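Long-range contacts in hydrazine synthase subunit alpha (Candidatus Kuenenia stuttgartiensis, PDB 5C2V), which catalyses the condensation of hydroxylamine with ammonia to hydrazine, the second half-reaction of the hydrazine synthase complex: residues 241-246 / 256-261; 47-52 / 227-232; 184-189 / 220-225; 299-304 / 311-316. All blocks are in the same frame, centred on the assembly; numbering follows the deposited sequence.

Interaction 1: 241-246 / 256-261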
loop_
_atom_site.group_PDB
_atom_site.type_symbol
_atom_site.label_atom_id
_atom_site.label_comp_id
_atom_site.label_asym_id
_atom_site.label_seq_id
_atom_site.Cartn_x
_atom_site.Cartn_y
_atom_site.Cartn_z
ATOM N N PHE D 241 -16.308 0.705 -20.140
ATOM C CA PHE D 241 -17.000 1.178 -18.945
ATOM C C PHE D 241 -16.190 1.024 -17.660
ATOM O O PHE D 241 -15.067 0.516 -17.667
ATOM C CB PHE D 241 -18.342 0.452 -18.794
ATOM C CG PHE D 241 -18.215 -1.035 -18.602
ATOM C CD1 PHE D 241 -18.013 -1.874 -19.686
ATOM C CD2 PHE D 241 -18.318 -1.596 -17.339
ATOM C CE1 PHE D 241 -17.901 -3.241 -19.513
ATOM C CE2 PHE D 241 -18.210 -2.964 -17.161
ATOM C CZ PHE D 241 -18.001 -3.786 -18.250
ATOM N N SER D 242 -16.785 1.472 -16.558
ATOM C CA SER D 242 -16.162 1.391 -15.244
ATOM C C SER D 242 -16.792 0.275 -14.423
ATOM O O SER D 242 -18.010 0.095 -14.430
ATOM C CB SER D 242 -16.288 2.723 -14.502
ATOM O OG SER D 242 -15.697 3.781 -15.235
ATOM N N SER D 243 -15.954 -0.473 -13.714
ATOM C CA SER D 243 -16.418 -1.596 -12.916
ATOM C C SER D 243 -15.884 -1.510 -11.494
ATOM O O SER D 243 -14.695 -1.281 -11.279
ATOM C CB SER D 243 -15.994 -2.919 -13.556
ATOM O OG SER D 243 -16.524 -4.024 -12.845
ATOM N N VAL D 244 -16.766 -1.697 -10.520
ATOM C CA VAL D 244 -16.344 -1.691 -9.131
ATOM C C VAL D 244 -16.037 -3.112 -8.692
ATOM O O VAL D 244 -16.944 -3.936 -8.566
ATOM C CB VAL D 244 -17.425 -1.089 -8.210
ATOM C CG1 VAL D 244 -16.995 -1.179 -6.753
ATOM C CG2 VAL D 244 -17.716 0.351 -8.600
ATOM N N GLN D 245 -14.764 -3.408 -8.454
ATOM C CA GLN D 245 -14.424 -4.718 -7.929
ATOM C C GLN D 245 -14.163 -4.573 -6.437
ATOM O O GLN D 245 -13.084 -4.146 -6.006
ATOM C CB GLN D 245 -13.204 -5.287 -8.656
ATOM C CG GLN D 245 -13.348 -5.313 -10.174
ATOM C CD GLN D 245 -14.318 -6.377 -10.654
ATOM O OE1 GLN D 245 -14.337 -7.493 -10.138
ATOM N NE2 GLN D 245 -15.135 -6.030 -11.642
ATOM N N ALA D 246 -15.189 -4.918 -5.664
ATOM C CA ALA D 246 -15.162 -4.868 -4.208
ATOM C C ALA D 246 -15.084 -6.227 -3.511
ATOM O O ALA D 246 -15.087 -6.272 -2.281
ATOM C CB ALA D 246 -16.379 -4.103 -3.704
ATOM N N ARG D 256 -11.330 -1.794 -5.765
ATOM C CA ARG D 256 -10.890 -0.779 -6.730
ATOM C C ARG D 256 -11.911 -0.553 -7.843
ATOM O O ARG D 256 -12.695 -1.440 -8.161
ATOM C CB ARG D 256 -9.543 -1.167 -7.351
ATOM C CG ARG D 256 -8.324 -0.802 -6.515
ATOM C CD ARG D 256 -7.029 -1.089 -7.261
ATOM N NE ARG D 256 -6.589 -2.472 -7.103
ATOM C CZ ARG D 256 -5.695 -2.874 -6.205
ATOM N NH1 ARG D 256 -5.136 -1.995 -5.383
ATOM N NH2 ARG D 256 -5.355 -4.154 -6.132
ATOM N N VAL D 257 -11.894 0.638 -8.435
ATOM C CA VAL D 257 -12.745 0.928 -9.587
ATOM C C VAL D 257 -11.907 0.946 -10.861
ATOM O O VAL D 257 -11.085 1.839 -11.063
ATOM C CB VAL D 257 -13.483 2.273 -9.436
ATOM C CG1 VAL D 257 -14.294 2.576 -10.688
ATOM C CG2 VAL D 257 -14.383 2.247 -8.212
ATOM N N MET D 258 -12.124 -0.046 -11.718
ATOM C CA MET D 258 -11.286 -0.250 -12.893
ATOM C C MET D 258 -11.970 0.149 -14.194
ATOM O O MET D 258 -13.191 0.076 -14.318
ATOM C CB MET D 258 -10.853 -1.714 -12.989
ATOM C CG MET D 258 -11.983 -2.673 -13.337
ATOM S SD MET D 258 -11.397 -4.273 -13.929
ATOM C CE MET D 258 -12.926 -5.203 -13.980
ATOM N N ILE D 259 -11.172 0.590 -15.158
ATOM C CA ILE D 259 -11.653 0.778 -16.516
ATOM C C ILE D 259 -11.497 -0.533 -17.276
ATOM O O ILE D 259 -10.411 -1.118 -17.299
ATOM C CB ILE D 259 -10.895 1.897 -17.243
ATOM C CG1 ILE D 259 -11.025 3.208 -16.470
ATOM C CG2 ILE D 259 -11.416 2.063 -18.661
ATOM C CD1 ILE D 259 -10.299 4.356 -17.116
ATOM N N CYS D 260 -12.585 -0.998 -17.885
ATOM C CA CYS D 260 -12.563 -2.263 -18.609
ATOM C C CYS D 260 -13.465 -2.238 -19.841
ATOM O O CYS D 260 -14.144 -1.242 -20.108
ATOM C CB CYS D 260 -12.979 -3.407 -17.681
ATOM S SG CYS D 260 -14.634 -3.232 -16.979
ATOM N N VAL D 261 -13.469 -3.338 -20.588
ATOM C CA VAL D 261 -14.323 -3.464 -21.765
ATOM C C VAL D 261 -15.075 -4.790 -21.765
ATOM O O VAL D 261 -14.662 -5.752 -21.117
ATOM C CB VAL D 261 -13.523 -3.354 -23.083
ATOM C CG1 VAL D 261 -12.804 -2.020 -23.171
ATOM C CG2 VAL D 261 -12.538 -4.499 -23.208
#
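Phe241 and Cys260 open the backbone pairing of two antiparallel strands, with Phe241 N to Cys260 O at 2.9 Å and its reciprocal bond equally short. Two further hydrogen-bonded pairs follow, Ser243 with Met258 and Gln245 with Arg256, so six N-H···O=C bonds cross the contact. In the non-hydrogen-bonded positions the Ser242 CA lies 3.4 Å from Met258 O, a CA-H···O contact. These strands, 239-245 and 256-262, form a beta hairpin at the centre of a four-stranded blade of the propeller. A sulfur-aromatic contact places Cys260 SG over one face of the Phe241 ring, 3.9 Å from its centroid and displaced toward the rim; both chi1 angles, near +60°, tuck ring and sulfur between backbone N and carbonyl carbon. On the sheet face shared by Phe241, Ser243 and Gln245, the Met258 methyl CE settles 3.8 Å from Ser243 CB and against the bent Gln245 chain. The nearest atoms of the Met258 side chain and a bound heme c are about 4 Å apart. On the face of Ser242 and Ile259, Val244 CG2 and Val257 CG2 touch at 3.9 Å. Ser243 OG bonds to Asn228 and Gln245 OE1 to Thr544.

Interaction 2: 47-52 / 227-232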
loop_
_atom_site.group_PDB
_atom_site.type_symbol
_atom_site.label_atom_id
_atom_site.label_comp_id
_atom_site.label_asym_id
_atom_site.label_seq_id
_atom_site.Cartn_x
_atom_site.Cartn_y
_atom_site.Cartn_z
ATOM N N GLN D 47 -21.363 12.779 -5.226
ATOM C CA GLN D 47 -20.700 12.009 -4.182
ATOM C C GLN D 47 -21.284 10.601 -4.082
ATOM O O GLN D 47 -20.667 9.702 -3.511
ATOM C CB GLN D 47 -20.809 12.724 -2.834
ATOM C CG GLN D 47 -22.192 12.686 -2.212
ATOM C CD GLN D 47 -23.151 13.698 -2.807
ATOM O OE1 GLN D 47 -22.742 14.624 -3.507
ATOM N NE2 GLN D 47 -24.438 13.529 -2.522
ATOM N N ASN D 48 -22.483 10.422 -4.628
ATOM C CA ASN D 48 -23.152 9.123 -4.640
ATOM C C ASN D 48 -22.958 8.341 -5.944
ATOM O O ASN D 48 -23.581 7.297 -6.140
ATOM C CB ASN D 48 -24.643 9.297 -4.349
ATOM C CG ASN D 48 -24.923 9.510 -2.871
ATOM O OD1 ASN D 48 -25.611 10.454 -2.485
ATOM N ND2 ASN D 48 -24.384 8.628 -2.035
ATOM N N TYR D 49 -22.110 8.865 -6.827
ATOM C CA TYR D 49 -21.797 8.250 -8.122
ATOM C C TYR D 49 -21.438 6.771 -7.963
ATOM O O TYR D 49 -20.784 6.403 -6.990
ATOM C CB TYR D 49 -20.628 9.004 -8.769
ATOM C CG TYR D 49 -20.712 9.206 -10.266
ATOM C CD1 TYR D 49 -21.278 10.357 -10.797
ATOM C CD2 TYR D 49 -20.192 8.266 -11.146
ATOM C CE1 TYR D 49 -21.346 10.556 -12.163
ATOM C CE2 TYR D 49 -20.256 8.455 -12.514
ATOM C CZ TYR D 49 -20.833 9.603 -13.016
ATOM O OH TYR D 49 -20.899 9.796 -14.376
ATOM N N PRO D 50 -21.856 5.909 -8.909
ATOM C CA PRO D 50 -22.646 6.069 -10.136
ATOM C C PRO D 50 -24.117 6.378 -9.910
ATOM O O PRO D 50 -24.793 6.778 -10.859
ATOM C CB PRO D 50 -22.497 4.714 -10.821
ATOM C CG PRO D 50 -22.357 3.771 -9.708
ATOM C CD PRO D 50 -21.530 4.490 -8.677
ATOM N N HIS D 51 -24.615 6.215 -8.688
ATOM C CA HIS D 51 -26.045 6.355 -8.504
ATOM C C HIS D 51 -26.246 7.842 -8.348
ATOM O O HIS D 51 -26.033 8.426 -7.285
ATOM C CB HIS D 51 -26.518 5.573 -7.274
ATOM C CG HIS D 51 -27.965 5.762 -6.939
ATOM N ND1 HIS D 51 -28.980 5.146 -7.640
ATOM C CD2 HIS D 51 -28.566 6.472 -5.955
ATOM C CE1 HIS D 51 -30.143 5.481 -7.113
ATOM N NE2 HIS D 51 -29.921 6.286 -6.089
ATOM N N TYR D 52 -26.685 8.432 -9.450
ATOM C CA TYR D 52 -26.663 9.869 -9.623
ATOM C C TYR D 52 -27.959 10.304 -10.274
ATOM O O TYR D 52 -28.218 9.994 -11.437
ATOM C CB TYR D 52 -25.438 10.256 -10.460
ATOM C CG TYR D 52 -25.315 11.710 -10.850
ATOM C CD1 TYR D 52 -24.911 12.666 -9.927
ATOM C CD2 TYR D 52 -25.551 12.119 -12.155
ATOM C CE1 TYR D 52 -24.778 13.995 -10.288
ATOM C CE2 TYR D 52 -25.419 13.444 -12.526
ATOM C CZ TYR D 52 -25.033 14.377 -11.589
ATOM O OH TYR D 52 -24.903 15.697 -11.954
ATOM N N SER D 227 -21.473 -1.997 -8.751
ATOM C CA SER D 227 -21.967 -1.184 -9.856
ATOM C C SER D 227 -21.062 -1.171 -11.087
ATOM O O SER D 227 -19.870 -0.878 -10.997
ATOM C CB SER D 227 -22.191 0.251 -9.380
ATOM O OG SER D 227 -23.216 0.310 -8.403
ATOM N N ASN D 228 -21.651 -1.495 -12.234
ATOM C CA ASN D 228 -21.031 -1.246 -13.531
ATOM C C ASN D 228 -21.709 -0.043 -14.170
ATOM O O ASN D 228 -22.938 0.024 -14.218
ATOM C CB ASN D 228 -21.139 -2.468 -14.444
ATOM C CG ASN D 228 -20.184 -3.576 -14.053
ATOM O OD1 ASN D 228 -19.139 -3.326 -13.456
ATOM N ND2 ASN D 228 -20.536 -4.809 -14.397
ATOM N N PHE D 229 -20.922 0.911 -14.655
ATOM C CA PHE D 229 -21.501 2.167 -15.118
ATOM C C PHE D 229 -20.680 2.886 -16.182
ATOM O O PHE D 229 -19.589 2.449 -16.548
ATOM C CB PHE D 229 -21.711 3.101 -13.925
ATOM C CG PHE D 229 -20.451 3.403 -13.158
ATOM C CD1 PHE D 229 -20.008 2.548 -12.160
ATOM C CD2 PHE D 229 -19.719 4.549 -13.423
ATOM C CE1 PHE D 229 -18.854 2.825 -11.451
ATOM C CE2 PHE D 229 -18.564 4.831 -12.717
ATOM C CZ PHE D 229 -18.132 3.968 -11.729
ATOM N N ASP D 230 -21.224 4.008 -16.649
ATOM C CA ASP D 230 -20.613 4.844 -17.683
ATOM C C ASP D 230 -20.129 4.065 -18.908
ATOM O O ASP D 230 -18.929 4.022 -19.182
ATOM C CB ASP D 230 -19.450 5.638 -17.086
ATOM C CG ASP D 230 -19.912 6.678 -16.084
ATOM O OD1 ASP D 230 -21.096 6.636 -15.684
ATOM O OD2 ASP D 230 -19.094 7.536 -15.691
ATOM N N PRO D 231 -21.062 3.451 -19.656
ATOM C CA PRO D 231 -20.683 2.710 -20.864
ATOM C C PRO D 231 -20.346 3.634 -22.033
ATOM O O PRO D 231 -20.942 4.702 -22.168
ATOM C CB PRO D 231 -21.929 1.878 -21.165
ATOM C CG PRO D 231 -23.050 2.702 -20.642
ATOM C CD PRO D 231 -22.519 3.410 -19.423
ATOM N N TRP D 232 -19.398 3.218 -22.868
ATOM C CA TRP D 232 -18.993 3.999 -24.031
ATOM C C TRP D 232 -18.534 3.060 -25.146
ATOM O O TRP D 232 -18.719 1.845 -25.053
ATOM C CB TRP D 232 -17.889 4.994 -23.658
ATOM C CG TRP D 232 -17.766 6.159 -24.600
ATOM C CD1 TRP D 232 -16.678 6.492 -25.354
ATOM C CD2 TRP D 232 -18.771 7.141 -24.892
ATOM N NE1 TRP D 232 -16.941 7.621 -26.093
ATOM C CE2 TRP D 232 -18.218 8.039 -25.828
ATOM C CE3 TRP D 232 -20.082 7.349 -24.451
ATOM C CZ2 TRP D 232 -18.930 9.126 -26.331
ATOM C CZ3 TRP D 232 -20.788 8.429 -24.953
ATOM C CH2 TRP D 232 -20.210 9.302 -25.882
#
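Pro50 and Phe229 meet where the loop between strands 31-37 and 58-63 reaches the first strand, 228-233, of another blade of the six-bladed beta-propeller. The two side chains cross at about a right angle; the proline is preceded by a cis peptide bond. Its CB sits over one face of the Phe229 ring, 3.7 Å from the centroid and shifted toward the rim, a CH-pi contact. Pro50 CG extends the patch to Ser227 CB at 3.5 Å. Tyr49 approaches the same phenylalanine from another direction: the two ring planes are 77° apart, and Tyr49 CE2 lies 4.0 Å from Phe229 CE2. Farther out the Tyr49 hydroxyl donates to Asp230 OD2 at 3.2 Å, on the syn side of the carboxylate and 16° out of its plane, while ring and carboxylate stand almost perpendicular. Asp230 OD2 also accepts from the backbone N of Gln288. The buried carboxylate oxygen thus has two donors, one from the loop and one from strand 285-291, which, with Arg126 as a long, weak ion-pair partner of OD1, probably helps to offset the cost of burying its charge.

Interaction 3: 184-189 / 220-225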
loop_
_atom_site.group_PDB
_atom_site.type_symbol
_atom_site.label_atom_id
_atom_site.label_comp_id
_atom_site.label_asym_id
_atom_site.label_seq_id
_atom_site.Cartn_x
_atom_site.Cartn_y
_atom_site.Cartn_z
ATOM N N ALA D 184 -27.375 -1.386 -6.743
ATOM C CA ALA D 184 -26.354 -2.127 -7.477
ATOM C C ALA D 184 -26.609 -2.023 -8.977
ATOM O O ALA D 184 -27.565 -2.599 -9.495
ATOM C CB ALA D 184 -26.325 -3.581 -7.036
ATOM N N TYR D 185 -25.737 -1.300 -9.670
ATOM C CA TYR D 185 -25.873 -1.096 -11.109
ATOM C C TYR D 185 -25.270 -2.208 -11.959
ATOM O O TYR D 185 -24.351 -2.909 -11.535
ATOM C CB TYR D 185 -25.271 0.250 -11.506
ATOM C CG TYR D 185 -26.176 1.410 -11.166
ATOM C CD1 TYR D 185 -26.138 2.001 -9.912
ATOM C CD2 TYR D 185 -27.086 1.898 -12.095
ATOM C CE1 TYR D 185 -26.971 3.054 -9.596
ATOM C CE2 TYR D 185 -27.923 2.952 -11.787
ATOM C CZ TYR D 185 -27.862 3.527 -10.536
ATOM O OH TYR D 185 -28.693 4.578 -10.224
ATOM N N ASN D 186 -25.806 -2.354 -13.165
ATOM C CA ASN D 186 -25.251 -3.250 -14.167
ATOM C C ASN D 186 -25.531 -2.711 -15.565
ATOM O O ASN D 186 -26.178 -1.674 -15.715
ATOM C CB ASN D 186 -25.824 -4.655 -14.003
ATOM C CG ASN D 186 -25.032 -5.495 -13.022
ATOM O OD1 ASN D 186 -23.803 -5.537 -13.078
ATOM N ND2 ASN D 186 -25.731 -6.181 -12.126
ATOM N N LEU D 187 -25.047 -3.408 -16.587
ATOM C CA LEU D 187 -25.250 -2.957 -17.959
ATOM C C LEU D 187 -26.366 -3.732 -18.649
ATOM O O LEU D 187 -26.479 -4.950 -18.507
ATOM C CB LEU D 187 -23.955 -3.073 -18.764
ATOM C CG LEU D 187 -22.824 -2.116 -18.378
ATOM C CD1 LEU D 187 -21.671 -2.221 -19.365
ATOM C CD2 LEU D 187 -23.332 -0.683 -18.292
ATOM N N TYR D 188 -27.191 -3.003 -19.394
ATOM C CA TYR D 188 -28.289 -3.584 -20.151
ATOM C C TYR D 188 -28.184 -3.221 -21.627
ATOM O O TYR D 188 -27.854 -2.080 -21.975
ATOM C CB TYR D 188 -29.639 -3.104 -19.613
ATOM C CG TYR D 188 -30.064 -3.703 -18.292
ATOM C CD1 TYR D 188 -29.665 -3.138 -17.089
ATOM C CD2 TYR D 188 -30.891 -4.818 -18.250
ATOM C CE1 TYR D 188 -30.063 -3.677 -15.880
ATOM C CE2 TYR D 188 -31.295 -5.364 -17.047
ATOM C CZ TYR D 188 -30.877 -4.790 -15.865
ATOM O OH TYR D 188 -31.276 -5.330 -14.664
ATOM N N ARG D 189 -28.464 -4.194 -22.489
ATOM C CA ARG D 189 -28.642 -3.924 -23.908
ATOM C C ARG D 189 -30.136 -3.842 -24.207
ATOM O O ARG D 189 -30.938 -4.590 -23.640
ATOM C CB ARG D 189 -27.963 -4.990 -24.774
ATOM C CG ARG D 189 -28.557 -6.385 -24.680
ATOM C CD ARG D 189 -27.915 -7.308 -25.706
ATOM N NE ARG D 189 -28.361 -8.691 -25.568
ATOM C CZ ARG D 189 -27.966 -9.683 -26.360
ATOM N NH1 ARG D 189 -27.118 -9.444 -27.351
ATOM N NH2 ARG D 189 -28.421 -10.914 -26.164
ATOM N N GLN D 220 -29.962 -8.182 -19.675
ATOM C CA GLN D 220 -28.873 -7.832 -18.764
ATOM C C GLN D 220 -27.570 -8.523 -19.155
ATOM O O GLN D 220 -27.447 -9.743 -19.042
ATOM C CB GLN D 220 -29.248 -8.198 -17.327
ATOM C CG GLN D 220 -28.205 -7.813 -16.293
ATOM C CD GLN D 220 -28.608 -8.208 -14.888
ATOM O OE1 GLN D 220 -29.732 -8.653 -14.652
ATOM N NE2 GLN D 220 -27.689 -8.049 -13.942
ATOM N N ILE D 221 -26.603 -7.738 -19.620
ATOM C CA ILE D 221 -25.341 -8.290 -20.104
ATOM C C ILE D 221 -24.215 -8.376 -19.064
ATOM O O ILE D 221 -23.209 -9.044 -19.301
ATOM C CB ILE D 221 -24.821 -7.472 -21.299
ATOM C CG1 ILE D 221 -24.494 -6.042 -20.858
ATOM C CG2 ILE D 221 -25.847 -7.470 -22.421
ATOM C CD1 ILE D 221 -24.017 -5.151 -21.982
ATOM N N THR D 222 -24.380 -7.717 -17.919
ATOM C CA THR D 222 -23.344 -7.725 -16.878
ATOM C C THR D 222 -23.941 -8.045 -15.513
ATOM O O THR D 222 -24.911 -7.427 -15.093
ATOM C CB THR D 222 -22.594 -6.380 -16.792
ATOM O OG1 THR D 222 -23.508 -5.337 -16.427
ATOM C CG2 THR D 222 -21.933 -6.040 -18.121
ATOM N N TYR D 223 -23.390 -9.061 -14.859
ATOM C CA TYR D 223 -23.923 -9.562 -13.594
ATOM C C TYR D 223 -23.181 -9.173 -12.301
ATOM O O TYR D 223 -23.485 -9.713 -11.236
ATOM C CB TYR D 223 -24.084 -11.073 -13.719
ATOM C CG TYR D 223 -25.164 -11.350 -14.736
ATOM C CD1 TYR D 223 -24.854 -11.564 -16.074
ATOM C CD2 TYR D 223 -26.503 -11.301 -14.376
ATOM C CE1 TYR D 223 -25.846 -11.775 -17.011
ATOM C CE2 TYR D 223 -27.501 -11.512 -15.303
ATOM C CZ TYR D 223 -27.169 -11.748 -16.619
ATOM O OH TYR D 223 -28.165 -11.957 -17.544
ATOM N N ASN D 224 -22.210 -8.266 -12.399
ATOM C CA ASN D 224 -21.417 -7.821 -11.243
ATOM C C ASN D 224 -22.265 -7.434 -10.025
ATOM O O ASN D 224 -23.281 -6.750 -10.154
ATOM C CB ASN D 224 -20.540 -6.627 -11.642
ATOM C CG ASN D 224 -19.496 -6.275 -10.588
ATOM O OD1 ASN D 224 -19.487 -6.824 -9.487
ATOM N ND2 ASN D 224 -18.617 -5.336 -10.925
ATOM N N LEU D 225 -21.834 -7.883 -8.848
ATOM C CA LEU D 225 -22.548 -7.614 -7.599
ATOM C C LEU D 225 -22.367 -6.174 -7.130
ATOM O O LEU D 225 -23.098 -5.700 -6.259
ATOM C CB LEU D 225 -22.094 -8.580 -6.502
ATOM C CG LEU D 225 -22.768 -9.953 -6.511
ATOM C CD1 LEU D 225 -22.257 -10.822 -5.374
ATOM C CD2 LEU D 225 -24.276 -9.796 -6.426
#
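Tyr188 and Gln220 form an antiparallel non-hydrogen-bonded pair where strand 186-191 of one propeller blade pairs with the end of strand 216-220, and the loop toward the next blade carries on beside it. Just past that pair Ile221 N donates to Leu187 O at 3.0 Å. With CG trans to the main-chain N (chi1 -177°), the extended Gln220 chain crosses the tyrosine obliquely and puts CG over one face of the Tyr188 ring, 4.3 Å from the centroid, a CH-pi contact; Gln220 CB approaches Tyr188 CE2 to 3.5 Å. Farther along, Ile221 spreads its two branches: CG1 meets Leu187 CB at 3.7 Å, while CG2 packs on the aliphatic chain of Arg189, whose NE forms a salt bridge with Asp219. Asn224 turns its side-chain amide to Ser226, Val244 and Asn228, and its main-chain carbonyl faces the strand. A bond from Asn186 ND2 to Asn224 O is tentative, because the Asn186 amide is crowded in the model. Thr222 directs its OG1 to the backbone N of Leu187; that bond is modelled very short, and its exact length is doubtful. Beside it, Thr222 CG2 covers Leu187 CB at 3.6 Å.

Interaction 4: 299-304 / 311-316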
loop_
_atom_site.group_PDB
_atom_site.type_symbol
_atom_site.label_atom_id
_atom_site.label_comp_id
_atom_site.label_asym_id
_atom_site.label_seq_id
_atom_site.Cartn_x
_atom_site.Cartn_y
_atom_site.Cartn_z
ATOM N N VAL D 299 -9.259 8.773 -21.855
ATOM C CA VAL D 299 -9.257 9.915 -20.954
ATOM C C VAL D 299 -10.414 9.774 -19.986
ATOM O O VAL D 299 -11.565 9.635 -20.400
ATOM C CB VAL D 299 -9.370 11.250 -21.716
ATOM C CG1 VAL D 299 -9.531 12.407 -20.741
ATOM C CG2 VAL D 299 -8.157 11.459 -22.607
ATOM N N TYR D 300 -10.111 9.801 -18.695
ATOM C CA TYR D 300 -11.127 9.538 -17.692
ATOM C C TYR D 300 -11.011 10.455 -16.485
ATOM O O TYR D 300 -9.968 11.066 -16.238
ATOM C CB TYR D 300 -11.058 8.076 -17.244
ATOM C CG TYR D 300 -9.745 7.669 -16.605
ATOM C CD1 TYR D 300 -8.624 7.402 -17.382
ATOM C CD2 TYR D 300 -9.635 7.530 -15.228
ATOM C CE1 TYR D 300 -7.427 7.021 -16.803
ATOM C CE2 TYR D 300 -8.442 7.150 -14.641
ATOM C CZ TYR D 300 -7.342 6.897 -15.433
ATOM O OH TYR D 300 -6.153 6.519 -14.853
ATOM N N VAL D 301 -12.106 10.540 -15.740
ATOM C CA VAL D 301 -12.144 11.307 -14.510
ATOM C C VAL D 301 -11.611 10.459 -13.369
ATOM O O VAL D 301 -12.164 9.397 -13.050
ATOM C CB VAL D 301 -13.571 11.781 -14.173
ATOM C CG1 VAL D 301 -13.630 12.327 -12.754
ATOM C CG2 VAL D 301 -14.035 12.822 -15.177
ATOM N N GLU D 302 -10.522 10.933 -12.773
ATOM C CA GLU D 302 -9.936 10.284 -11.614
ATOM C C GLU D 302 -10.318 11.073 -10.370
ATOM O O GLU D 302 -9.804 12.166 -10.128
ATOM C CB GLU D 302 -8.417 10.194 -11.762
ATOM C CG GLU D 302 -7.748 9.190 -10.842
ATOM C CD GLU D 302 -6.243 9.156 -11.025
ATOM O OE1 GLU D 302 -5.737 8.203 -11.654
ATOM O OE2 GLU D 302 -5.567 10.088 -10.541
ATOM N N SER D 303 -11.228 10.505 -9.589
ATOM C CA SER D 303 -11.735 11.151 -8.390
ATOM C C SER D 303 -10.939 10.730 -7.165
ATOM O O SER D 303 -10.609 9.552 -7.010
ATOM C CB SER D 303 -13.216 10.824 -8.193
ATOM O OG SER D 303 -13.413 9.438 -7.985
ATOM N N PRO D 304 -10.640 11.699 -6.287
ATOM C CA PRO D 304 -9.934 11.481 -5.022
ATOM C C PRO D 304 -10.613 10.415 -4.173
ATOM O O PRO D 304 -9.946 9.620 -3.511
ATOM C CB PRO D 304 -10.013 12.845 -4.339
ATOM C CG PRO D 304 -10.159 13.815 -5.448
ATOM C CD PRO D 304 -10.984 13.118 -6.484
ATOM N N GLY D 311 -13.381 15.234 -10.046
ATOM C CA GLY D 311 -11.988 14.963 -9.741
ATOM C C GLY D 311 -11.048 15.570 -10.762
ATOM O O GLY D 311 -11.359 16.592 -11.374
ATOM N N GLN D 312 -9.877 14.960 -10.920
ATOM C CA GLN D 312 -8.925 15.388 -11.938
ATOM C C GLN D 312 -9.090 14.582 -13.224
ATOM O O GLN D 312 -9.971 13.726 -13.322
ATOM C CB GLN D 312 -7.493 15.263 -11.418
ATOM C CG GLN D 312 -7.223 16.068 -10.158
ATOM C CD GLN D 312 -7.471 17.553 -10.350
ATOM O OE1 GLN D 312 -7.312 18.083 -11.450
ATOM N NE2 GLN D 312 -7.862 18.230 -9.278
ATOM N N LEU D 313 -8.242 14.860 -14.208
ATOM C CA LEU D 313 -8.282 14.148 -15.481
ATOM C C LEU D 313 -7.027 13.306 -15.687
ATOM O O LEU D 313 -5.910 13.818 -15.626
ATOM C CB LEU D 313 -8.445 15.130 -16.645
ATOM C CG LEU D 313 -9.766 15.893 -16.750
ATOM C CD1 LEU D 313 -9.768 16.785 -17.983
ATOM C CD2 LEU D 313 -10.944 14.931 -16.779
ATOM N N ALA D 314 -7.218 12.015 -15.935
ATOM C CA ALA D 314 -6.096 11.115 -16.183
ATOM C C ALA D 314 -6.240 10.444 -17.544
ATOM O O ALA D 314 -7.335 10.388 -18.102
ATOM C CB ALA D 314 -5.995 10.074 -15.082
ATOM N N ALA D 315 -5.133 9.939 -18.080
ATOM C CA ALA D 315 -5.162 9.315 -19.397
ATOM C C ALA D 315 -4.190 8.145 -19.531
ATOM O O ALA D 315 -3.067 8.194 -19.029
ATOM C CB ALA D 315 -4.873 10.356 -20.471
ATOM N N VAL D 316 -4.637 7.097 -20.218
ATOM C CA VAL D 316 -3.770 5.974 -20.578
ATOM C C VAL D 316 -4.082 5.530 -22.003
ATOM O O VAL D 316 -5.246 5.392 -22.367
ATOM C CB VAL D 316 -3.928 4.772 -19.614
ATOM C CG1 VAL D 316 -3.253 5.055 -18.282
ATOM C CG2 VAL D 316 -5.397 4.424 -19.412
#
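The Tyr300 ring holds Ala314 CB over one face, 3.9 Å from its centroid in a CH-pi contact. Ile259 CD1 packs against the opposite face. With chi1 at 61°, the ring leans back over the partner strand. Its hydroxyl makes a weak hydrogen bond with Arg286. The extended Glu302 chain carries its carboxylate past the same alanine, OE1 lying 3.9 Å from Ala314 CB; OE2 is salt-bridged to Lys328 and OE1 is hydrogen-bonded to Tyr326 OH. On the sheet face that carries Val299, Val301, Leu313 and Ala315, Val301 CG2 touches Leu313 CD2 at 4.1 Å, and Val299 CG2 meets Ala315 CB at the same distance. Four backbone bonds, each 2.9 Å, such as Tyr300 N to Ala314 O, hold the strands in antiparallel register. This hairpin fills the middle of a propeller blade between strands 285-291 and 327-328, with Val301 and Leu313 packed on Pro340 of strand 336-342 in the next blade, and Pro304 and Gln312 against Tyr305 of the second alpha subunit.

From the N terminus, residues 47-52 meet 227-232, and interaction 2 closes a span of 174 residues between two blades. Interaction 3 is nested inside this span, closing a loop of 30 residues just before strand 228-233 begins. The two touch: His51 bonds to Tyr185, and Asn228 to the Tyr185 backbone. Interaction 1 follows in series, a hairpin with a 9-residue loop in the same sheet as strand 228-233; Ser242 N bonds to Phe229 O and Ser243 OG to Asn228 of interaction 2, and Asn224 of interaction 3 reaches it through Val244. Interaction 4, a second hairpin with a 6-residue loop, lies in the neighbouring blade, in side-chain touch with interaction 1 but not with interactions 2 or 3. None of the four cross along the chain.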